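Local coordinates for protein extracellular ligand-binding receptor (Rhodopseudomonas palustris, PDB 3SG0) that probably serves as the periplasmic solute-binding protein of a transport system for aromatic acids, and binds benzoyl-formic acid, at residues I165-A170 / Y196-A201; T192-A197 / L208-T213; R133-K138 / F336-R341. One frame throughout, in Å; residues are numbered along the deposited sequence.

Interaction 1 (I165-A170 / Y196-A201). With 173 (benzoyl-formic acid), chain B.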
loop_
_atom_site.group_PDB
_atom_site.type_symbol
_atom_site.label_atom_id
_atom_site.label_comp_id
_atom_site.label_asym_id
_atom_site.label_seq_id
_atom_site.Cartn_x
_atom_site.Cartn_y
_atom_site.Cartn_z
ATOM N N ILE A 165 -6.752 -2.662 18.139
ATOM C CA ILE A 165 -5.362 -2.265 18.345
ATOM C C ILE A 165 -4.779 -1.910 16.985
ATOM O O ILE A 165 -5.057 -2.577 15.990
ATOM C CB ILE A 165 -4.519 -3.368 19.031
ATOM C CG1 ILE A 165 -3.084 -2.885 19.257
ATOM C CG2 ILE A 165 -4.555 -4.682 18.250
ATOM C CD1 ILE A 165 -2.243 -3.834 20.101
ATOM N N GLY A 166 -3.986 -0.851 16.928
ATOM C CA GLY A 166 -3.384 -0.469 15.664
ATOM C C GLY A 166 -2.112 0.319 15.889
ATOM O O GLY A 166 -1.792 0.698 17.021
ATOM N N PHE A 167 -1.379 0.573 14.816
ATOM C CA PHE A 167 -0.165 1.360 14.932
ATOM C C PHE A 167 -0.496 2.772 15.409
ATOM O O PHE A 167 -1.499 3.374 14.997
ATOM C CB PHE A 167 0.530 1.499 13.582
ATOM C CG PHE A 167 1.241 0.257 13.089
ATOM C CD1 PHE A 167 1.767 -0.705 13.950
ATOM C CD2 PHE A 167 1.423 0.095 11.726
ATOM C CE1 PHE A 167 2.447 -1.812 13.436
ATOM C CE2 PHE A 167 2.096 -0.990 11.213
ATOM C CZ PHE A 167 2.620 -1.944 12.059
ATOM N N SER A 168 0.394 3.321 16.227
ATOM C CA SER A 168 0.304 4.709 16.670
ATOM C C SER A 168 0.890 5.644 15.608
ATOM O O SER A 168 1.851 6.379 15.864
ATOM C CB SER A 168 1.028 4.883 18.005
ATOM O OG SER A 168 2.297 4.259 17.954
ATOM N N ASP A 169 0.327 5.595 14.406
ATOM C CA ASP A 169 0.750 6.480 13.330
ATOM C C ASP A 169 -0.425 6.722 12.397
ATOM O O ASP A 169 -1.535 6.240 12.649
ATOM C CB ASP A 169 1.980 5.931 12.587
ATOM C CG ASP A 169 1.716 4.626 11.846
ATOM O OD1 ASP A 169 0.564 4.344 11.459
ATOM O OD2 ASP A 169 2.698 3.879 11.632
ATOM N N ALA A 170 -0.195 7.471 11.325
ATOM C CA ALA A 170 -1.296 7.877 10.460
ATOM C C ALA A 170 -1.932 6.701 9.716
ATOM O O ALA A 170 -3.099 6.767 9.337
ATOM C CB ALA A 170 -0.847 8.949 9.483
ATOM N N TYR A 196 0.177 0.583 19.274
ATOM C CA TYR A 196 1.550 0.165 19.486
ATOM C C TYR A 196 2.421 0.714 18.383
ATOM O O TYR A 196 1.923 1.083 17.313
ATOM C CB TYR A 196 1.683 -1.355 19.603
ATOM C CG TYR A 196 1.552 -2.200 18.347
ATOM C CD1 TYR A 196 2.622 -2.975 17.902
ATOM C CD2 TYR A 196 0.342 -2.305 17.670
ATOM C CE1 TYR A 196 2.509 -3.801 16.794
ATOM C CE2 TYR A 196 0.217 -3.126 16.558
ATOM C CZ TYR A 196 1.301 -3.875 16.130
ATOM O OH TYR A 196 1.158 -4.705 15.031
ATOM N N ALA A 197 3.720 0.789 18.656
ATOM C CA ALA A 197 4.684 1.243 17.669
ATOM C C ALA A 197 5.211 0.051 16.882
ATOM O O ALA A 197 5.276 -1.065 17.393
ATOM C CB ALA A 197 5.811 2.000 18.333
ATOM N N ARG A 198 5.575 0.284 15.625
ATOM C CA ARG A 198 5.850 -0.825 14.709
ATOM C C ARG A 198 6.915 -1.801 15.202
ATOM O O ARG A 198 6.805 -3.007 14.960
ATOM C CB ARG A 198 6.193 -0.320 13.300
ATOM C CG ARG A 198 5.126 0.565 12.681
ATOM C CD ARG A 198 5.200 0.587 11.143
ATOM N NE ARG A 198 4.211 1.518 10.609
ATOM C CZ ARG A 198 3.610 1.428 9.427
ATOM N NH1 ARG A 198 3.884 0.438 8.582
ATOM N NH2 ARG A 198 2.714 2.347 9.100
ATOM N N SER A 199 7.943 -1.301 15.889
ATOM C CA SER A 199 9.023 -2.178 16.338
ATOM C C SER A 199 8.862 -2.730 17.751
ATOM O O SER A 199 9.755 -3.414 18.246
ATOM C CB SER A 199 10.387 -1.494 16.214
ATOM O OG SER A 199 10.713 -1.275 14.856
ATOM N N ASP A 200 7.739 -2.457 18.408
ATOM C CA ASP A 200 7.578 -2.890 19.792
ATOM C C ASP A 200 7.748 -4.400 19.956
ATOM O O ASP A 200 7.274 -5.186 19.136
ATOM C CB ASP A 200 6.207 -2.490 20.343
ATOM C CG ASP A 200 6.104 -1.014 20.675
ATOM O OD1 ASP A 200 7.129 -0.303 20.641
ATOM O OD2 ASP A 200 4.976 -0.579 20.992
ATOM N N ALA A 201 8.392 -4.798 21.047
ATOM C CA ALA A 201 8.599 -6.212 21.358
ATOM C C ALA A 201 7.368 -6.909 21.954
ATOM O O ALA A 201 7.228 -8.131 21.861
ATOM C CB ALA A 201 9.794 -6.369 22.292
HETATM O O1B 173 B . 0.916 2.834 4.494
HETATM C C1 173 B . 1.494 2.185 5.324
HETATM O O1A 173 B . 2.127 2.747 6.426
HETATM C C2 173 B . 1.363 0.685 5.344
HETATM O O2 173 B . 1.704 0.060 6.304
HETATM C C1G 173 B . 0.854 0.027 4.100
HETATM C C2D 173 B . 1.410 0.464 2.749
HETATM C C2E 173 B . 0.889 -0.173 1.477
HETATM C C3 173 B . -0.203 -1.236 1.571
HETATM C C1E 173 B . -0.749 -1.654 2.950
HETATM C C1D 173 B . -0.223 -1.033 4.228
#

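Interaction 2 (T192-A197 / L208-T213)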
loop_
_atom_site.group_PDB
_atom_site.type_symbol
_atom_site.label_atom_id
_atom_site.label_comp_id
_atom_site.label_asym_id
_atom_site.label_seq_id
_atom_site.Cartn_x
_atom_site.Cartn_y
_atom_site.Cartn_z
ATOM N N THR A 192 -12.200 -0.570 22.483
ATOM C CA THR A 192 -10.904 -0.013 22.866
ATOM C C THR A 192 -10.336 0.832 21.749
ATOM O O THR A 192 -10.816 0.797 20.615
ATOM C CB THR A 192 -9.841 -1.097 23.184
ATOM O OG1 THR A 192 -9.570 -1.879 22.011
ATOM C CG2 THR A 192 -10.275 -2.000 24.323
ATOM N N HIS A 193 -9.287 1.575 22.086
ATOM C CA HIS A 193 -8.453 2.252 21.109
ATOM C C HIS A 193 -7.002 2.057 21.542
ATOM O O HIS A 193 -6.337 2.999 21.975
ATOM C CB HIS A 193 -8.805 3.741 21.035
ATOM C CG HIS A 193 -8.031 4.499 19.998
ATOM N ND1 HIS A 193 -8.125 5.866 19.855
ATOM C CD2 HIS A 193 -7.159 4.083 19.048
ATOM C CE1 HIS A 193 -7.341 6.261 18.868
ATOM N NE2 HIS A 193 -6.737 5.198 18.367
ATOM N N GLU A 194 -6.522 0.820 21.449
ATOM C CA GLU A 194 -5.148 0.514 21.838
ATOM C C GLU A 194 -4.231 0.744 20.657
ATOM O O GLU A 194 -4.626 0.548 19.497
ATOM C CB GLU A 194 -5.027 -0.928 22.328
ATOM C CG GLU A 194 -5.787 -1.200 23.618
ATOM C CD GLU A 194 -5.318 -0.331 24.767
ATOM O OE1 GLU A 194 -4.105 -0.302 25.045
ATOM O OE2 GLU A 194 -6.166 0.335 25.396
ATOM N N VAL A 195 -3.000 1.145 20.950
ATOM C CA VAL A 195 -2.017 1.384 19.908
ATOM C C VAL A 195 -0.663 0.786 20.283
ATOM O O VAL A 195 -0.389 0.514 21.455
ATOM C CB VAL A 195 -1.860 2.897 19.595
ATOM C CG1 VAL A 195 -3.175 3.487 19.086
ATOM C CG2 VAL A 195 -1.343 3.662 20.804
ATOM N N TYR A 196 0.177 0.583 19.274
ATOM C CA TYR A 196 1.550 0.165 19.486
ATOM C C TYR A 196 2.421 0.714 18.383
ATOM O O TYR A 196 1.923 1.083 17.313
ATOM C CB TYR A 196 1.683 -1.355 19.603
ATOM C CG TYR A 196 1.552 -2.200 18.347
ATOM C CD1 TYR A 196 2.622 -2.975 17.902
ATOM C CD2 TYR A 196 0.342 -2.305 17.670
ATOM C CE1 TYR A 196 2.509 -3.801 16.794
ATOM C CE2 TYR A 196 0.217 -3.126 16.558
ATOM C CZ TYR A 196 1.301 -3.875 16.130
ATOM O OH TYR A 196 1.158 -4.705 15.031
ATOM N N ALA A 197 3.720 0.789 18.656
ATOM C CA ALA A 197 4.684 1.243 17.669
ATOM C C ALA A 197 5.211 0.051 16.882
ATOM O O ALA A 197 5.276 -1.065 17.393
ATOM C CB ALA A 197 5.811 2.000 18.333
ATOM N N LEU A 208 -4.301 -7.482 26.933
ATOM C CA LEU A 208 -5.053 -7.757 28.156
ATOM C C LEU A 208 -6.252 -6.815 28.294
ATOM O O LEU A 208 -7.347 -7.243 28.669
ATOM C CB LEU A 208 -4.150 -7.684 29.389
ATOM C CG LEU A 208 -3.156 -8.838 29.523
ATOM C CD1 LEU A 208 -2.175 -8.581 30.662
ATOM C CD2 LEU A 208 -3.882 -10.160 29.723
ATOM N N LYS A 209 -6.057 -5.537 27.984
ATOM C CA LYS A 209 -7.153 -4.573 28.044
ATOM C C LYS A 209 -8.269 -4.935 27.068
ATOM O O LYS A 209 -9.456 -4.876 27.407
ATOM C CB LYS A 209 -6.653 -3.152 27.783
ATOM C CG LYS A 209 -5.868 -2.564 28.938
ATOM C CD LYS A 209 -5.395 -1.152 28.636
ATOM C CE LYS A 209 -4.602 -0.586 29.805
ATOM N NZ LYS A 209 -4.136 0.805 29.550
ATOM N N ILE A 210 -7.893 -5.307 25.850
ATOM C CA ILE A 210 -8.877 -5.718 24.863
ATOM C C ILE A 210 -9.657 -6.932 25.347
ATOM O O ILE A 210 -10.887 -6.948 25.307
ATOM C CB ILE A 210 -8.205 -6.010 23.511
ATOM C CG1 ILE A 210 -7.694 -4.702 22.903
ATOM C CG2 ILE A 210 -9.179 -6.695 22.564
ATOM C CD1 ILE A 210 -6.751 -4.877 21.731
ATOM N N ILE A 211 -8.943 -7.948 25.807
ATOM C CA ILE A 211 -9.591 -9.164 26.274
ATOM C C ILE A 211 -10.555 -8.886 27.430
ATOM O O ILE A 211 -11.638 -9.469 27.492
ATOM C CB ILE A 211 -8.550 -10.236 26.630
ATOM C CG1 ILE A 211 -7.961 -10.812 25.338
ATOM C CG2 ILE A 211 -9.173 -11.340 27.484
ATOM C CD1 ILE A 211 -6.761 -11.715 25.534
ATOM N N ALA A 212 -10.186 -7.963 28.314
ATOM C CA ALA A 212 -11.034 -7.630 29.460
ATOM C C ALA A 212 -12.376 -7.008 29.056
ATOM O O ALA A 212 -13.340 -7.057 29.831
ATOM C CB ALA A 212 -10.288 -6.720 30.434
ATOM N N THR A 213 -12.451 -6.429 27.856
ATOM C CA THR A 213 -13.717 -5.876 27.370
ATOM C C THR A 213 -14.649 -6.952 26.810
ATOM O O THR A 213 -15.785 -6.659 26.439
ATOM C CB THR A 213 -13.533 -4.762 26.299
ATOM O OG1 THR A 213 -13.030 -5.318 25.074
ATOM C CG2 THR A 213 -12.606 -3.667 26.799
HETATM O O HOH W 1 -2.534 0.213 27.259
HETATM O O HOH W 2 -5.435 2.350 27.087
#

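Interaction 3 (R133-K138 / F336-R341)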
loop_
_atom_site.group_PDB
_atom_site.type_symbol
_atom_site.label_atom_id
_atom_site.label_comp_id
_atom_site.label_asym_id
_atom_site.label_seq_id
_atom_site.Cartn_x
_atom_site.Cartn_y
_atom_site.Cartn_z
ATOM N N ARG A 133 -0.492 18.033 -3.163
ATOM C CA ARG A 133 -0.911 16.703 -3.563
ATOM C C ARG A 133 -1.223 16.631 -5.056
ATOM O O ARG A 133 -1.348 15.537 -5.610
ATOM C CB ARG A 133 -2.065 16.227 -2.675
ATOM C CG ARG A 133 -1.599 15.909 -1.263
ATOM C CD ARG A 133 -2.736 15.932 -0.246
ATOM N NE ARG A 133 -2.304 15.383 1.038
ATOM C CZ ARG A 133 -1.566 16.020 1.940
ATOM N NH1 ARG A 133 -1.201 17.286 1.749
ATOM N NH2 ARG A 133 -1.196 15.386 3.046
ATOM N N LYS A 134 -1.294 17.785 -5.734
ATOM C CA LYS A 134 -1.354 17.797 -7.192
ATOM C C LYS A 134 -0.194 17.036 -7.807
ATOM O O LYS A 134 -0.287 16.577 -8.944
ATOM C CB LYS A 134 -1.310 19.221 -7.746
ATOM C CG LYS A 134 -2.638 19.903 -7.856
ATOM C CD LYS A 134 -3.571 19.240 -8.849
ATOM C CE LYS A 134 -4.915 19.886 -8.687
ATOM N NZ LYS A 134 -5.910 19.196 -9.522
ATOM N N TRP A 135 0.918 16.956 -7.077
ATOM C CA TRP A 135 2.122 16.300 -7.570
ATOM C C TRP A 135 2.215 14.828 -7.177
ATOM O O TRP A 135 3.178 14.169 -7.553
ATOM C CB TRP A 135 3.372 17.074 -7.112
ATOM C CG TRP A 135 3.453 18.403 -7.779
ATOM C CD1 TRP A 135 2.988 19.589 -7.306
ATOM C CD2 TRP A 135 3.975 18.665 -9.083
ATOM N NE1 TRP A 135 3.199 20.582 -8.230
ATOM C CE2 TRP A 135 3.810 20.040 -9.331
ATOM C CE3 TRP A 135 4.581 17.867 -10.065
ATOM C CZ2 TRP A 135 4.219 20.637 -10.522
ATOM C CZ3 TRP A 135 4.991 18.461 -11.245
ATOM C CH2 TRP A 135 4.803 19.832 -11.465
ATOM N N VAL A 136 1.229 14.306 -6.453
ATOM C CA VAL A 136 1.327 12.974 -5.868
ATOM C C VAL A 136 0.263 12.042 -6.434
ATOM O O VAL A 136 -0.904 12.429 -6.559
ATOM C CB VAL A 136 1.157 13.057 -4.332
ATOM C CG1 VAL A 136 1.362 11.689 -3.674
ATOM C CG2 VAL A 136 2.118 14.078 -3.758
ATOM N N TYR A 137 0.663 10.818 -6.773
ATOM C CA TYR A 137 -0.261 9.771 -7.212
ATOM C C TYR A 137 -0.071 8.552 -6.331
ATOM O O TYR A 137 0.979 8.394 -5.696
ATOM C CB TYR A 137 -0.047 9.442 -8.692
ATOM C CG TYR A 137 -0.405 10.613 -9.559
ATOM C CD1 TYR A 137 -1.726 10.861 -9.897
ATOM C CD2 TYR A 137 0.562 11.512 -9.987
ATOM C CE1 TYR A 137 -2.069 11.948 -10.671
ATOM C CE2 TYR A 137 0.223 12.616 -10.748
ATOM C CZ TYR A 137 -1.099 12.827 -11.081
ATOM O OH TYR A 137 -1.481 13.919 -11.833
ATOM N N LYS A 138 -1.066 7.675 -6.308
ATOM C CA LYS A 138 -1.101 6.636 -5.289
ATOM C C LYS A 138 -1.851 5.405 -5.772
ATOM O O LYS A 138 -3.081 5.409 -5.835
ATOM C CB LYS A 138 -1.780 7.217 -4.047
ATOM C CG LYS A 138 -1.929 6.276 -2.877
ATOM C CD LYS A 138 -2.489 7.023 -1.670
ATOM C CE LYS A 138 -2.686 6.130 -0.472
ATOM N NZ LYS A 138 -3.795 5.169 -0.694
ATOM N N PHE A 336 9.122 18.334 -18.880
ATOM C CA PHE A 336 8.857 16.904 -19.015
ATOM C C PHE A 336 8.180 16.358 -17.758
ATOM O O PHE A 336 7.199 15.619 -17.833
ATOM C CB PHE A 336 10.171 16.172 -19.297
ATOM C CG PHE A 336 10.032 14.686 -19.491
ATOM C CD1 PHE A 336 9.448 14.170 -20.637
ATOM C CD2 PHE A 336 10.540 13.807 -18.552
ATOM C CE1 PHE A 336 9.344 12.800 -20.820
ATOM C CE2 PHE A 336 10.451 12.441 -18.736
ATOM C CZ PHE A 336 9.850 11.935 -19.869
ATOM N N ARG A 337 8.700 16.739 -16.599
ATOM C CA ARG A 337 8.098 16.316 -15.339
ATOM C C ARG A 337 6.656 16.811 -15.220
ATOM O O ARG A 337 5.784 16.086 -14.755
ATOM C CB ARG A 337 8.923 16.809 -14.159
ATOM C CG ARG A 337 10.353 16.299 -14.182
ATOM C CD ARG A 337 11.056 16.463 -12.857
ATOM N NE ARG A 337 11.036 17.828 -12.349
ATOM C CZ ARG A 337 11.980 18.734 -12.577
ATOM N NH1 ARG A 337 13.024 18.450 -13.353
ATOM N NH2 ARG A 337 11.861 19.945 -12.043
ATOM N N ALA A 338 6.417 18.052 -15.630
ATOM C CA ALA A 338 5.078 18.625 -15.560
ATOM C C ALA A 338 4.140 17.895 -16.513
ATOM O O ALA A 338 2.966 17.701 -16.212
ATOM C CB ALA A 338 5.107 20.122 -15.865
ATOM N N ALA A 339 4.652 17.503 -17.680
ATOM C CA ALA A 339 3.840 16.771 -18.640
ATOM C C ALA A 339 3.463 15.400 -18.087
ATOM O O ALA A 339 2.341 14.942 -18.260
ATOM C CB ALA A 339 4.561 16.642 -19.976
ATOM N N ILE A 340 4.398 14.732 -17.417
ATOM C CA ILE A 340 4.047 13.474 -16.762
ATOM C C ILE A 340 2.940 13.689 -15.730
ATOM O O ILE A 340 1.969 12.936 -15.684
ATOM C CB ILE A 340 5.265 12.803 -16.111
ATOM C CG1 ILE A 340 6.264 12.374 -17.191
ATOM C CG2 ILE A 340 4.827 11.598 -15.281
ATOM C CD1 ILE A 340 7.547 11.808 -16.644
ATOM N N ARG A 341 3.100 14.713 -14.895
ATOM C CA ARG A 341 2.090 15.014 -13.886
ATOM C C ARG A 341 0.722 15.243 -14.537
ATOM O O ARG A 341 -0.297 14.734 -14.061
ATOM C CB ARG A 341 2.502 16.240 -13.061
ATOM C CG ARG A 341 1.703 16.422 -11.757
ATOM C CD ARG A 341 1.299 17.878 -11.487
ATOM N NE ARG A 341 0.348 18.330 -12.496
ATOM C CZ ARG A 341 -0.955 18.068 -12.476
ATOM N NH1 ARG A 341 -1.496 17.416 -11.453
ATOM N NH2 ARG A 341 -1.735 18.482 -13.471
#

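Interaction 1 (I165-A170 / Y196-A201)
R198 lies across the ring of F167 and reaches past it to D169 and to the ligand. The setting is the C-terminal end of two neighbouring parallel strands, 161-167 and 189-196, in a sheet of a periplasmic binding protein. Here the chain leaves the sheet and forms part of the ligand pocket. The R198 chain runs over one face of the F167 ring at about a right angle to that side chain. CG of R198 sits 3.5 Å from the ring centroid, almost on the ring normal, a CH-pi contact. With R198 extended from CG to NE, the guanidinium follows beyond the ring centre, and F167 CE2 lies under its face. The two planes are 28° apart.

D169 meets the guanidinium at its edge. The carboxylate is turned 42° from that plane, and a single oxygen does the gripping: D169 OD2 accepts from R198 NE and from R198 NH2 in a side-on salt bridge. D169 OD1 is held by the start of helix 170-186, where D169 is the N-cap. This probably steadies the carboxylate, which in turn may help to orient R198.

On the side of F167 toward Y196 the rings meet obliquely, with centroids 5.2 Å apart and planes at 53°. The Y196 hydroxyl bonds to S222 OG and P226 O. Two backbone bonds join the strand ends: Y196 N to G166 O at 3.0 Å, and S168 N to Y196 O at 2.9 Å. R198 points two nitrogens at benzoyl-formic acid: NH2 bonds to O1A at 2.8 Å, and NH1 to the keto oxygen O2 at 3.2 Å.

Interaction 2 (T192-A197 / L208-T213)
T192 and I210 are at the centre of the van der Waals part of this contact. The T192 side chain crosses that of I210 at about a right angle, with T192 OG1 3.5 Å from I210 CG1. The T192 hydroxyl has its polar partner in Y164 O on the next strand. The methyl of T192 faces the helix and meets the methyl of T213, CG2 to CG2 at 3.8 Å. The E194 and I210 side chains run past each other in opposite directions, E194 CG 4.1 Å from I210 CG1.

The polar part runs through water. E194 is bent at chi2 (-60°), which turns its carboxylate across the extended K209 chain. E194 OE2 comes within 3.6 Å of K209 CD. The charged ends stay apart, with E194 OE1 4.6 Å from K209 NZ. Two waters span the gap. One donates to OE1 and the other to OE2, and both accept from K209 NZ.

At the end of segment 208-213, T213 OG1 donates to I210 O, in the carbonyl plane and on a lone pair.

This is plain packing in an alpha/beta layer, away from the ligand pocket. Helix 204-212 lies against strand 189-196, the outermost strand of its parallel sheet, and I210 also reaches I165 on strand 161-167.

Interaction 3 (R133-K138 / F336-R341)
R341 has the most surface buried in this contact, and it meets W135, K134 and Y137 together. Its aliphatic part lies over one face of the indole. R341 CD stands 3.6 Å from the centroid of the six-membered ring, close to the ring normal, a CH-pi contact. CB and CG of R341 pack near the CE3 and CZ3 rim of the same ring. The bends of the chain at chi2 and chi3 (66° at chi3) lift the guanidinium off the indole. The two planes are 78° apart, and the cation-pi interaction is long and at most weak.

The bend delivers R341 NH1 to the carbonyl of K134. NH1 donates to K134 O at 2.9 Å, an almost straight bond of 164° with the oxygen in the guanidinium plane. E345 gives NH1 a second partner through a salt bridge. That acidic group probably offsets the charge of R341, near which K134 NZ lies; K134 NZ bonds to P361 O.

The contact joins an edge strand to a helix. Strand 136-138 is the outermost strand of the six-stranded mixed sheet in this periplasmic binding protein, and helix 334-344 belongs to a distant part of the chain, about 200 residues later.

The six-membered ring of W135 also reaches A338, W135 CH2 to A338 CB at 4.4 Å, a loose apolar contact. Y137 is buried and points toward the helix. Its hydroxyl donates to the backbone oxygen of R341, with Y137 OH 2.7 Å from R341 O and slightly tilted from the carbonyl plane.

How the interactions relate
Interactions 1 and 2 are adjoining parts of one alpha/beta unit, with centres 12 Å apart. They share Y196 and A197. G166 N lies 3.0 Å from E194 O, a probable hydrogen bond, and I165 CB packs on I210 CD1 at 3.8 Å. Interaction 1 holds the ligand through R198, while T99 and A121 bind the same benzoyl-formic acid. Interaction 2 lies farther from the ligand, where helix 204-212 packs on the outer strand. Interaction 3 belongs to the other sheet, its centre about 31 Å from that of interaction 1 and 40 Å from that of interaction 2. Along the chain, 133-138 and 336-341 enclose both other contacts.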